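Local coordinates for protein glycerol-3-phosphate dehydrogenase [NAD(+)] (Dunaliella salina, PDB 6IUY) that probably interconverts sn-glycerol 3-phosphate and dihydroxyacetone phosphate with NAD(H), and pairs this dehydrogenase with a phosphatase domain that allows direct conversion of dihydroxyacetone phosphate to glycerol, at residues 337-342 with 362-368; 353-357 with 379-383; 386-390 with 574-578. One frame throughout, in Å; residues are numbered along the deposited sequence.

Contact 1: 337-342 with 362-368; sequences LIEAVR and QLAAARV
Ile338 O, against which Val368 CG2 rests across the contact, accepts two weak backbone hydrogen bonds, from Arg342 N at 2.9 Å and from Val341 N. Those bonds belong to the helix itself; what crosses to the other helix is mainly apolar side-chain contact. The axes of segments 337-342 and 362-366 approach to 10.4 Å and cross at -71°, a spacing that branched aliphatic side chains can fill. Leu363 is the central one: its methyl CD2 meets Val341 CG2 tip to tip at 3.6 Å and lies 3.9 Å from Leu337 CG, whose side chain crosses it at about a right angle. Ile338, bent at chi2 (-50°), carries its terminal methyl past Leu363 in the opposite direction and ends with CD1 only 3.5 Å from Ala366 CB, a tight fit that suits a residue as small as alanine. Beyond it a Schellman motif ends the helix at Arg367, and the chain turns so that Val368 CG1 comes to 4.1 Å from Val341 CG1. Val341 also touches Leu347, and Leu363 touches Phe349, on strand 346-349. Helices packed in this way on a shared parallel strand are characteristic of the beta-alpha-beta crossovers of a Rossmann-type nucleotide-binding fold.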
# COMPACT_ATOMS: atom_id res chain seq x y z
N LEU A 337 16.10 -36.08 -6.23
CA LEU A 337 15.18 -35.04 -6.67
C LEU A 337 14.10 -35.61 -7.58
O LEU A 337 12.93 -35.26 -7.44
CB LEU A 337 15.96 -33.94 -7.39
CG LEU A 337 15.08 -32.87 -8.04
CD1 LEU A 337 14.24 -32.12 -7.01
CD2 LEU A 337 15.91 -31.91 -8.85
N ILE A 338 14.48 -36.49 -8.49
CA ILE A 338 13.53 -37.12 -9.40
C ILE A 338 12.53 -37.97 -8.62
O ILE A 338 11.33 -37.90 -8.83
CB ILE A 338 14.23 -37.99 -10.46
CG1 ILE A 338 15.26 -37.16 -11.22
CG2 ILE A 338 13.20 -38.61 -11.43
CD1 ILE A 338 14.69 -35.85 -11.73
N GLU A 339 13.04 -38.77 -7.70
CA GLU A 339 12.17 -39.64 -6.95
C GLU A 339 11.21 -38.84 -6.07
O GLU A 339 10.05 -39.24 -5.89
CB GLU A 339 12.99 -40.63 -6.12
CG GLU A 339 12.15 -41.51 -5.21
CD GLU A 339 12.52 -41.35 -3.74
OE1 GLU A 339 13.72 -41.48 -3.41
OE2 GLU A 339 11.61 -41.08 -2.91
N ALA A 340 11.68 -37.73 -5.51
CA ALA A 340 10.84 -36.88 -4.67
C ALA A 340 9.65 -36.33 -5.45
O ALA A 340 8.54 -36.19 -4.92
CB ALA A 340 11.67 -35.71 -4.08
N VAL A 341 9.91 -36.02 -6.71
CA VAL A 341 8.94 -35.34 -7.56
C VAL A 341 8.02 -36.28 -8.34
O VAL A 341 6.90 -35.90 -8.71
CB VAL A 341 9.69 -34.42 -8.55
CG1 VAL A 341 8.73 -33.82 -9.55
CG2 VAL A 341 10.46 -33.33 -7.81
N ARG A 342 8.45 -37.51 -8.60
CA ARG A 342 7.76 -38.31 -9.62
C ARG A 342 6.29 -38.52 -9.29
O ARG A 342 5.44 -38.29 -10.14
CB ARG A 342 8.46 -39.66 -9.85
CG ARG A 342 8.38 -40.63 -8.69
CD ARG A 342 8.99 -41.98 -9.07
NE ARG A 342 9.20 -42.81 -7.89
CZ ARG A 342 10.31 -43.49 -7.63
NH1 ARG A 342 11.32 -43.45 -8.48
NH2 ARG A 342 10.40 -44.20 -6.52
N GLN A 362 16.96 -30.03 -14.46
CA GLN A 362 17.03 -31.45 -14.11
C GLN A 362 15.67 -32.11 -14.22
O GLN A 362 15.56 -33.18 -14.78
CB GLN A 362 17.55 -31.67 -12.69
CG GLN A 362 19.03 -31.42 -12.47
CD GLN A 362 19.45 -31.67 -11.02
OE1 GLN A 362 19.13 -32.71 -10.42
NE2 GLN A 362 20.17 -30.71 -10.44
N LEU A 363 14.64 -31.47 -13.67
CA LEU A 363 13.29 -32.03 -13.71
C LEU A 363 12.71 -32.11 -15.13
O LEU A 363 11.92 -33.01 -15.42
CB LEU A 363 12.34 -31.20 -12.84
CG LEU A 363 12.59 -31.25 -11.33
CD1 LEU A 363 11.69 -30.26 -10.63
CD2 LEU A 363 12.38 -32.66 -10.78
N ALA A 364 13.08 -31.16 -15.99
CA ALA A 364 12.64 -31.13 -17.38
C ALA A 364 13.18 -32.35 -18.13
O ALA A 364 12.42 -33.16 -18.66
CB ALA A 364 13.10 -29.84 -18.07
N ALA A 365 14.52 -32.43 -18.18
CA ALA A 365 15.27 -33.56 -18.71
C ALA A 365 14.72 -34.92 -18.29
O ALA A 365 14.69 -35.84 -19.09
CB ALA A 365 16.74 -33.45 -18.30
N ALA A 366 14.29 -35.05 -17.03
CA ALA A 366 13.75 -36.32 -16.55
C ALA A 366 12.33 -36.59 -17.02
O ALA A 366 11.85 -37.72 -16.93
CB ALA A 366 13.79 -36.38 -15.03
N ARG A 367 11.64 -35.56 -17.49
CA ARG A 367 10.27 -35.70 -17.99
C ARG A 367 9.37 -36.29 -16.93
O ARG A 367 8.50 -37.10 -17.22
CB ARG A 367 10.24 -36.57 -19.25
CG ARG A 367 11.04 -35.98 -20.41
CD ARG A 367 11.12 -36.93 -21.60
NE ARG A 367 11.86 -36.34 -22.71
CZ ARG A 367 12.05 -36.93 -23.89
NH1 ARG A 367 11.56 -38.15 -24.12
NH2 ARG A 367 12.74 -36.31 -24.84
N VAL A 368 9.60 -35.89 -15.70
CA VAL A 368 8.91 -36.49 -14.58
C VAL A 368 7.74 -35.60 -14.11
O VAL A 368 6.91 -36.02 -13.31
CB VAL A 368 9.90 -36.76 -13.43
CG1 VAL A 368 10.49 -35.46 -12.91
CG2 VAL A 368 9.27 -37.56 -12.32

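Contact 2: 353-357 with 379-383; sequences HQFMH and TKGMR. With NAD (nicotinamide-adenine-dinucleotide), chain C; 13P (1,3-dihydroxyacetonephosphate), chain D.
His353 lies with one ring face on Gly381, whose CA sits 3.4 Å from the ring centroid and nearly on its normal, a CH-pi contact. Glycine is required here on two counts: a CB would run into the imidazole, and the backbone angles would press it against the preceding carbonyl. The ring reaches this place by holding CG between its own backbone N and carbonyl carbon (chi1 78°), while Glu570 and Gln563 hydrogen-bond its nitrogens and so fix its rotation. His353 CB packs 3.5 Å from Thr379 CG2, and Met356 CE touches the threonine hydroxyl, which is bonded to Ala351 O. This close-packed, buried end faces the ligands. Lys380 N gives a nearly straight bond of 3.0 Å to NAD O3D, and the extended lysine chain takes NZ to 3.1 Å from 13P O3, with Asp519 as its salt-bridge partner. Phe355 offers one ring face to the adenine of NAD, with Gln354 CG over the other.

The opposite end is looser and partly exposed. There Arg383, bent at chi3 (81°), folds its guanidinium flat over the His357 ring, planes 5° apart and centres 4.1 Å apart; its CD also lies over that face. A broad planar cation suits this place because it can cover an aromatic face while Gln390 holds its NE. Lys380 thus serves both ligands, NAD through its backbone N and 13P through NZ, joining the cofactor and substrate sites as expected at the C-terminal ends of the strands of a Rossmann-type sheet in a glycerol-3-phosphate dehydrogenase.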
# COMPACT_ATOMS: atom_id res chain seq x y z
N HIS A 353 17.30 -19.10 -4.44
CA HIS A 353 16.97 -18.95 -5.86
C HIS A 353 18.12 -19.19 -6.84
O HIS A 353 17.86 -19.44 -8.02
CB HIS A 353 16.38 -17.58 -6.11
CG HIS A 353 17.39 -16.48 -6.17
ND1 HIS A 353 17.83 -15.81 -5.06
CD2 HIS A 353 18.02 -15.92 -7.23
CE1 HIS A 353 18.69 -14.88 -5.42
NE2 HIS A 353 18.84 -14.94 -6.73
N GLN A 354 19.36 -19.15 -6.40
CA GLN A 354 20.45 -19.39 -7.35
C GLN A 354 20.48 -20.83 -7.86
O GLN A 354 21.12 -21.13 -8.86
CB GLN A 354 21.80 -19.06 -6.73
CG GLN A 354 22.10 -19.87 -5.52
CD GLN A 354 21.72 -19.15 -4.24
OE1 GLN A 354 20.60 -18.65 -4.11
NE2 GLN A 354 22.65 -19.09 -3.29
N PHE A 355 19.78 -21.72 -7.16
CA PHE A 355 19.79 -23.15 -7.48
C PHE A 355 18.62 -23.54 -8.36
O PHE A 355 18.57 -24.66 -8.89
CB PHE A 355 19.76 -23.98 -6.19
CG PHE A 355 20.93 -23.73 -5.30
CD1 PHE A 355 22.22 -23.77 -5.81
CD2 PHE A 355 20.74 -23.38 -3.98
CE1 PHE A 355 23.30 -23.51 -5.00
CE2 PHE A 355 21.82 -23.11 -3.16
CZ PHE A 355 23.11 -23.18 -3.67
N MET A 356 17.67 -22.61 -8.53
CA MET A 356 16.36 -22.98 -9.07
C MET A 356 16.42 -23.32 -10.53
O MET A 356 15.71 -24.22 -10.98
CB MET A 356 15.34 -21.87 -8.85
CG MET A 356 14.59 -22.06 -7.54
SD MET A 356 13.57 -23.54 -7.58
CE MET A 356 13.29 -23.72 -5.86
N HIS A 357 17.26 -22.60 -11.27
CA HIS A 357 17.36 -22.84 -12.70
C HIS A 357 17.86 -24.27 -12.97
O HIS A 357 17.28 -25.00 -13.77
CB HIS A 357 18.30 -21.81 -13.35
CG HIS A 357 18.38 -21.93 -14.84
ND1 HIS A 357 17.30 -21.74 -15.66
CD2 HIS A 357 19.43 -22.20 -15.65
CE1 HIS A 357 17.66 -21.89 -16.92
NE2 HIS A 357 18.95 -22.17 -16.94
N THR A 379 9.83 -18.98 -3.41
CA THR A 379 11.21 -18.53 -3.56
C THR A 379 11.36 -17.07 -4.01
O THR A 379 10.60 -16.58 -4.85
CB THR A 379 11.93 -19.45 -4.58
OG1 THR A 379 12.04 -20.76 -4.01
CG2 THR A 379 13.33 -18.92 -4.92
N LYS A 380 12.37 -16.39 -3.46
CA LYS A 380 12.59 -14.98 -3.74
C LYS A 380 13.95 -14.79 -4.39
O LYS A 380 14.97 -15.32 -3.91
CB LYS A 380 12.45 -14.15 -2.45
CG LYS A 380 11.03 -14.15 -1.92
CD LYS A 380 10.90 -13.61 -0.50
CE LYS A 380 9.48 -13.83 -0.00
NZ LYS A 380 9.25 -13.41 1.42
N GLY A 381 13.96 -14.08 -5.50
CA GLY A 381 15.14 -14.00 -6.34
C GLY A 381 14.68 -14.13 -7.78
O GLY A 381 13.51 -14.47 -8.06
N MET A 382 15.59 -13.85 -8.70
CA MET A 382 15.24 -13.92 -10.11
C MET A 382 16.42 -14.39 -10.94
O MET A 382 17.56 -14.37 -10.47
CB MET A 382 14.76 -12.56 -10.62
CG MET A 382 15.84 -11.48 -10.64
SD MET A 382 15.33 -10.07 -11.66
CE MET A 382 16.66 -8.94 -11.33
N ARG A 383 16.14 -14.80 -12.17
CA ARG A 383 17.22 -15.00 -13.12
C ARG A 383 17.15 -13.91 -14.16
O ARG A 383 16.06 -13.50 -14.57
CB ARG A 383 17.14 -16.39 -13.80
CG ARG A 383 18.37 -16.70 -14.68
CD ARG A 383 18.31 -18.09 -15.32
NE ARG A 383 17.47 -18.10 -16.52
CZ ARG A 383 17.92 -18.28 -17.75
NH1 ARG A 383 17.07 -18.27 -18.77
NH2 ARG A 383 19.21 -18.48 -17.97
PA NAD C . 18.10 -21.45 3.40
O1A NAD C . 17.86 -21.97 4.75
O2A NAD C . 18.43 -19.97 3.34
O5B NAD C . 19.36 -22.23 2.70
C5B NAD C . 19.72 -23.55 3.13
C4B NAD C . 19.48 -24.56 1.98
O4B NAD C . 20.32 -24.33 1.01
C3B NAD C . 19.83 -25.97 2.47
O3B NAD C . 18.73 -26.72 2.73
C2B NAD C . 20.63 -26.59 1.31
O2B NAD C . 20.10 -27.96 1.04
C1B NAD C . 20.43 -25.77 0.32
N9A NAD C . 21.51 -25.83 -0.56
C8A NAD C . 22.81 -25.56 -0.33
N7A NAD C . 23.48 -25.76 -1.49
C5A NAD C . 22.60 -26.17 -2.44
C6A NAD C . 22.74 -26.53 -3.76
N6A NAD C . 23.95 -26.55 -4.51
N1A NAD C . 21.67 -26.89 -4.48
C2A NAD C . 20.44 -26.92 -3.89
N3A NAD C . 20.30 -26.58 -2.59
C4A NAD C . 21.38 -26.21 -1.87
O3 NAD C . 16.79 -21.75 2.52
PN NAD C . 15.29 -21.24 2.82
O1N NAD C . 15.20 -20.57 4.18
O2N NAD C . 14.32 -22.39 2.76
O5D NAD C . 14.96 -20.14 1.74
C5D NAD C . 14.78 -20.48 0.38
C4D NAD C . 13.88 -19.40 -0.24
O4D NAD C . 12.93 -19.05 0.60
C3D NAD C . 14.71 -18.16 -0.49
O3D NAD C . 14.46 -17.71 -1.73
C2D NAD C . 14.22 -17.13 0.57
O2D NAD C . 14.48 -15.77 0.02
C1D NAD C . 12.97 -17.43 0.73
N1N NAD C . 12.40 -17.07 2.01
C2N NAD C . 13.06 -17.28 3.20
C3N NAD C . 12.47 -16.92 4.41
C7N NAD C . 13.26 -17.14 5.72
O7N NAD C . 12.91 -16.60 6.75
N7N NAD C . 14.40 -18.02 5.69
C4N NAD C . 11.21 -16.36 4.45
C5N NAD C . 10.52 -16.18 3.26
C6N NAD C . 11.12 -16.55 2.06
P 13P D . 15.81 -12.55 4.76
O1P 13P D . 14.46 -11.93 4.48
O2P 13P D . 15.69 -13.21 6.11
O3P 13P D . 16.83 -11.44 4.78
O1 13P D . 16.32 -13.64 3.72
C1 13P D . 15.67 -13.88 2.49
C2 13P D . 14.22 -14.04 2.81
O2 13P D . 13.90 -14.51 3.88
C3 13P D . 13.17 -13.61 1.83
O3 13P D . 12.10 -13.01 2.56

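Contact 3: 386-390 with 574-578; sequences AEGPQ and ILHAR
A bend at chi2 (-94°) turns the side chain of Arg578 back toward the hairpin loop, where Glu387 O meets it, while Ile574, extended at chi2 (166°), brings its terminal methyl against the same backbone, at Gly388 and Pro389. Glu387 O receives two weak hydrogen bonds, from Arg578 NE and from Arg578 NH2, each 3.1 Å long and each well off straight. Two poorly aligned donors thus share one carbonyl, a task for which the forked guanidinium is well suited. Gly388 CA lies 3.4 Å from Arg578 NH2, and a CB there would crowd that nitrogen, so glycine fits the position. Ile574 CD1 packs 3.6 Å from Gly388 C and 3.7 Å from Pro389 CD, the isoleucine and proline side chains crossing at about a right angle. The small Ala577 lets the aliphatic part of Glu387 come in, its CG 3.7 Å from Ala577 CB. With an alanine in place of Arg578 both donors are gone, and Glu387 O would probably lose its grip on the helix end, letting the loop shift more easily. Ile574 also touches Met382 and Val384 on the partner strand. The arrangement is a beta-hairpin with a two-residue turn, Ala386-Glu387, whose positive phi values roughly fit type I', docked on the C-terminal end of helix 564-577 and so joining the coenzyme-binding part of the dehydrogenase to its helical C-terminal part.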
# COMPACT_ATOMS: atom_id res chain seq x y z
N ALA A 386 17.40 -12.64 -21.37
CA ALA A 386 17.09 -11.70 -22.46
C ALA A 386 17.02 -10.27 -21.96
O ALA A 386 16.05 -9.57 -22.21
CB ALA A 386 15.77 -12.08 -23.12
N GLU A 387 18.04 -9.86 -21.21
CA GLU A 387 18.08 -8.53 -20.59
C GLU A 387 16.82 -8.20 -19.77
O GLU A 387 16.49 -7.03 -19.58
CB GLU A 387 18.30 -7.46 -21.66
CG GLU A 387 19.72 -7.42 -22.19
CD GLU A 387 19.91 -6.42 -23.33
OE1 GLU A 387 18.89 -6.02 -23.94
OE2 GLU A 387 21.07 -6.05 -23.62
N GLY A 388 16.12 -9.22 -19.29
CA GLY A 388 14.92 -9.02 -18.50
C GLY A 388 14.84 -9.88 -17.25
O GLY A 388 15.61 -10.82 -17.06
N PRO A 389 13.90 -9.55 -16.36
CA PRO A 389 13.69 -10.38 -15.16
C PRO A 389 12.91 -11.65 -15.43
O PRO A 389 11.84 -11.58 -16.04
CB PRO A 389 12.89 -9.46 -14.24
CG PRO A 389 12.13 -8.60 -15.19
CD PRO A 389 13.05 -8.35 -16.35
N GLN A 390 13.42 -12.79 -14.97
CA GLN A 390 12.62 -14.01 -14.95
C GLN A 390 12.45 -14.43 -13.49
O GLN A 390 13.42 -14.83 -12.85
CB GLN A 390 13.28 -15.12 -15.77
CG GLN A 390 12.63 -16.49 -15.63
CD GLN A 390 13.32 -17.58 -16.45
OE1 GLN A 390 14.46 -17.96 -16.18
NE2 GLN A 390 12.62 -18.09 -17.46
N ILE A 574 19.90 -5.81 -15.27
CA ILE A 574 18.77 -5.31 -16.04
C ILE A 574 18.76 -3.77 -16.16
O ILE A 574 18.44 -3.23 -17.22
CB ILE A 574 17.44 -5.80 -15.44
CG1 ILE A 574 17.40 -7.34 -15.45
CG2 ILE A 574 16.24 -5.23 -16.20
CD1 ILE A 574 16.32 -7.95 -14.60
N LEU A 575 19.12 -3.06 -15.09
CA LEU A 575 19.11 -1.60 -15.11
C LEU A 575 20.17 -1.08 -16.08
O LEU A 575 19.93 -0.15 -16.85
CB LEU A 575 19.36 -1.00 -13.72
CG LEU A 575 18.29 -1.25 -12.64
CD1 LEU A 575 18.54 -0.40 -11.40
CD2 LEU A 575 16.88 -1.01 -13.16
N HIS A 576 21.34 -1.70 -16.04
CA HIS A 576 22.43 -1.29 -16.92
C HIS A 576 22.03 -1.54 -18.37
O HIS A 576 22.14 -0.66 -19.23
CB HIS A 576 23.71 -2.05 -16.58
CG HIS A 576 24.84 -1.79 -17.52
ND1 HIS A 576 25.56 -0.61 -17.50
CD2 HIS A 576 25.38 -2.55 -18.50
CE1 HIS A 576 26.50 -0.66 -18.43
NE2 HIS A 576 26.41 -1.82 -19.05
N ALA A 577 21.53 -2.74 -18.63
CA ALA A 577 21.13 -3.14 -19.97
C ALA A 577 20.10 -2.19 -20.57
O ALA A 577 20.24 -1.78 -21.73
CB ALA A 577 20.59 -4.56 -19.96
N ARG A 578 19.07 -1.84 -19.80
CA ARG A 578 17.99 -1.00 -20.30
C ARG A 578 18.28 0.48 -20.11
O ARG A 578 17.42 1.31 -20.40
CB ARG A 578 16.67 -1.32 -19.60
CG ARG A 578 16.28 -2.77 -19.56
CD ARG A 578 15.36 -3.15 -20.70
NE ARG A 578 14.95 -4.55 -20.56
CZ ARG A 578 13.79 -4.95 -20.04
NH1 ARG A 578 12.90 -4.05 -19.63
NH2 ARG A 578 13.52 -6.24 -19.94

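In the fold
From the N terminus, contact 1 opens on helix 337-342 and closes a short loop holding strand 346-349 and the start of helix 356-366. Contact 2 opens within that loop, at 353-357, and closes after it, at 379-383, so the two cross and share helix 356-366 without touching. Contact 3 follows in series: the hairpin partner of strand 382-385 starts a loop of 183 residues that returns only with helix 564-577. Contacts 2 and 3 meet through the hairpin, where Arg383 O and Gln390 N are probably bonded and Met382 packs on Ile574. Together they tie Rossmann-type helices, the ligand-facing loop and the C-terminal helical part.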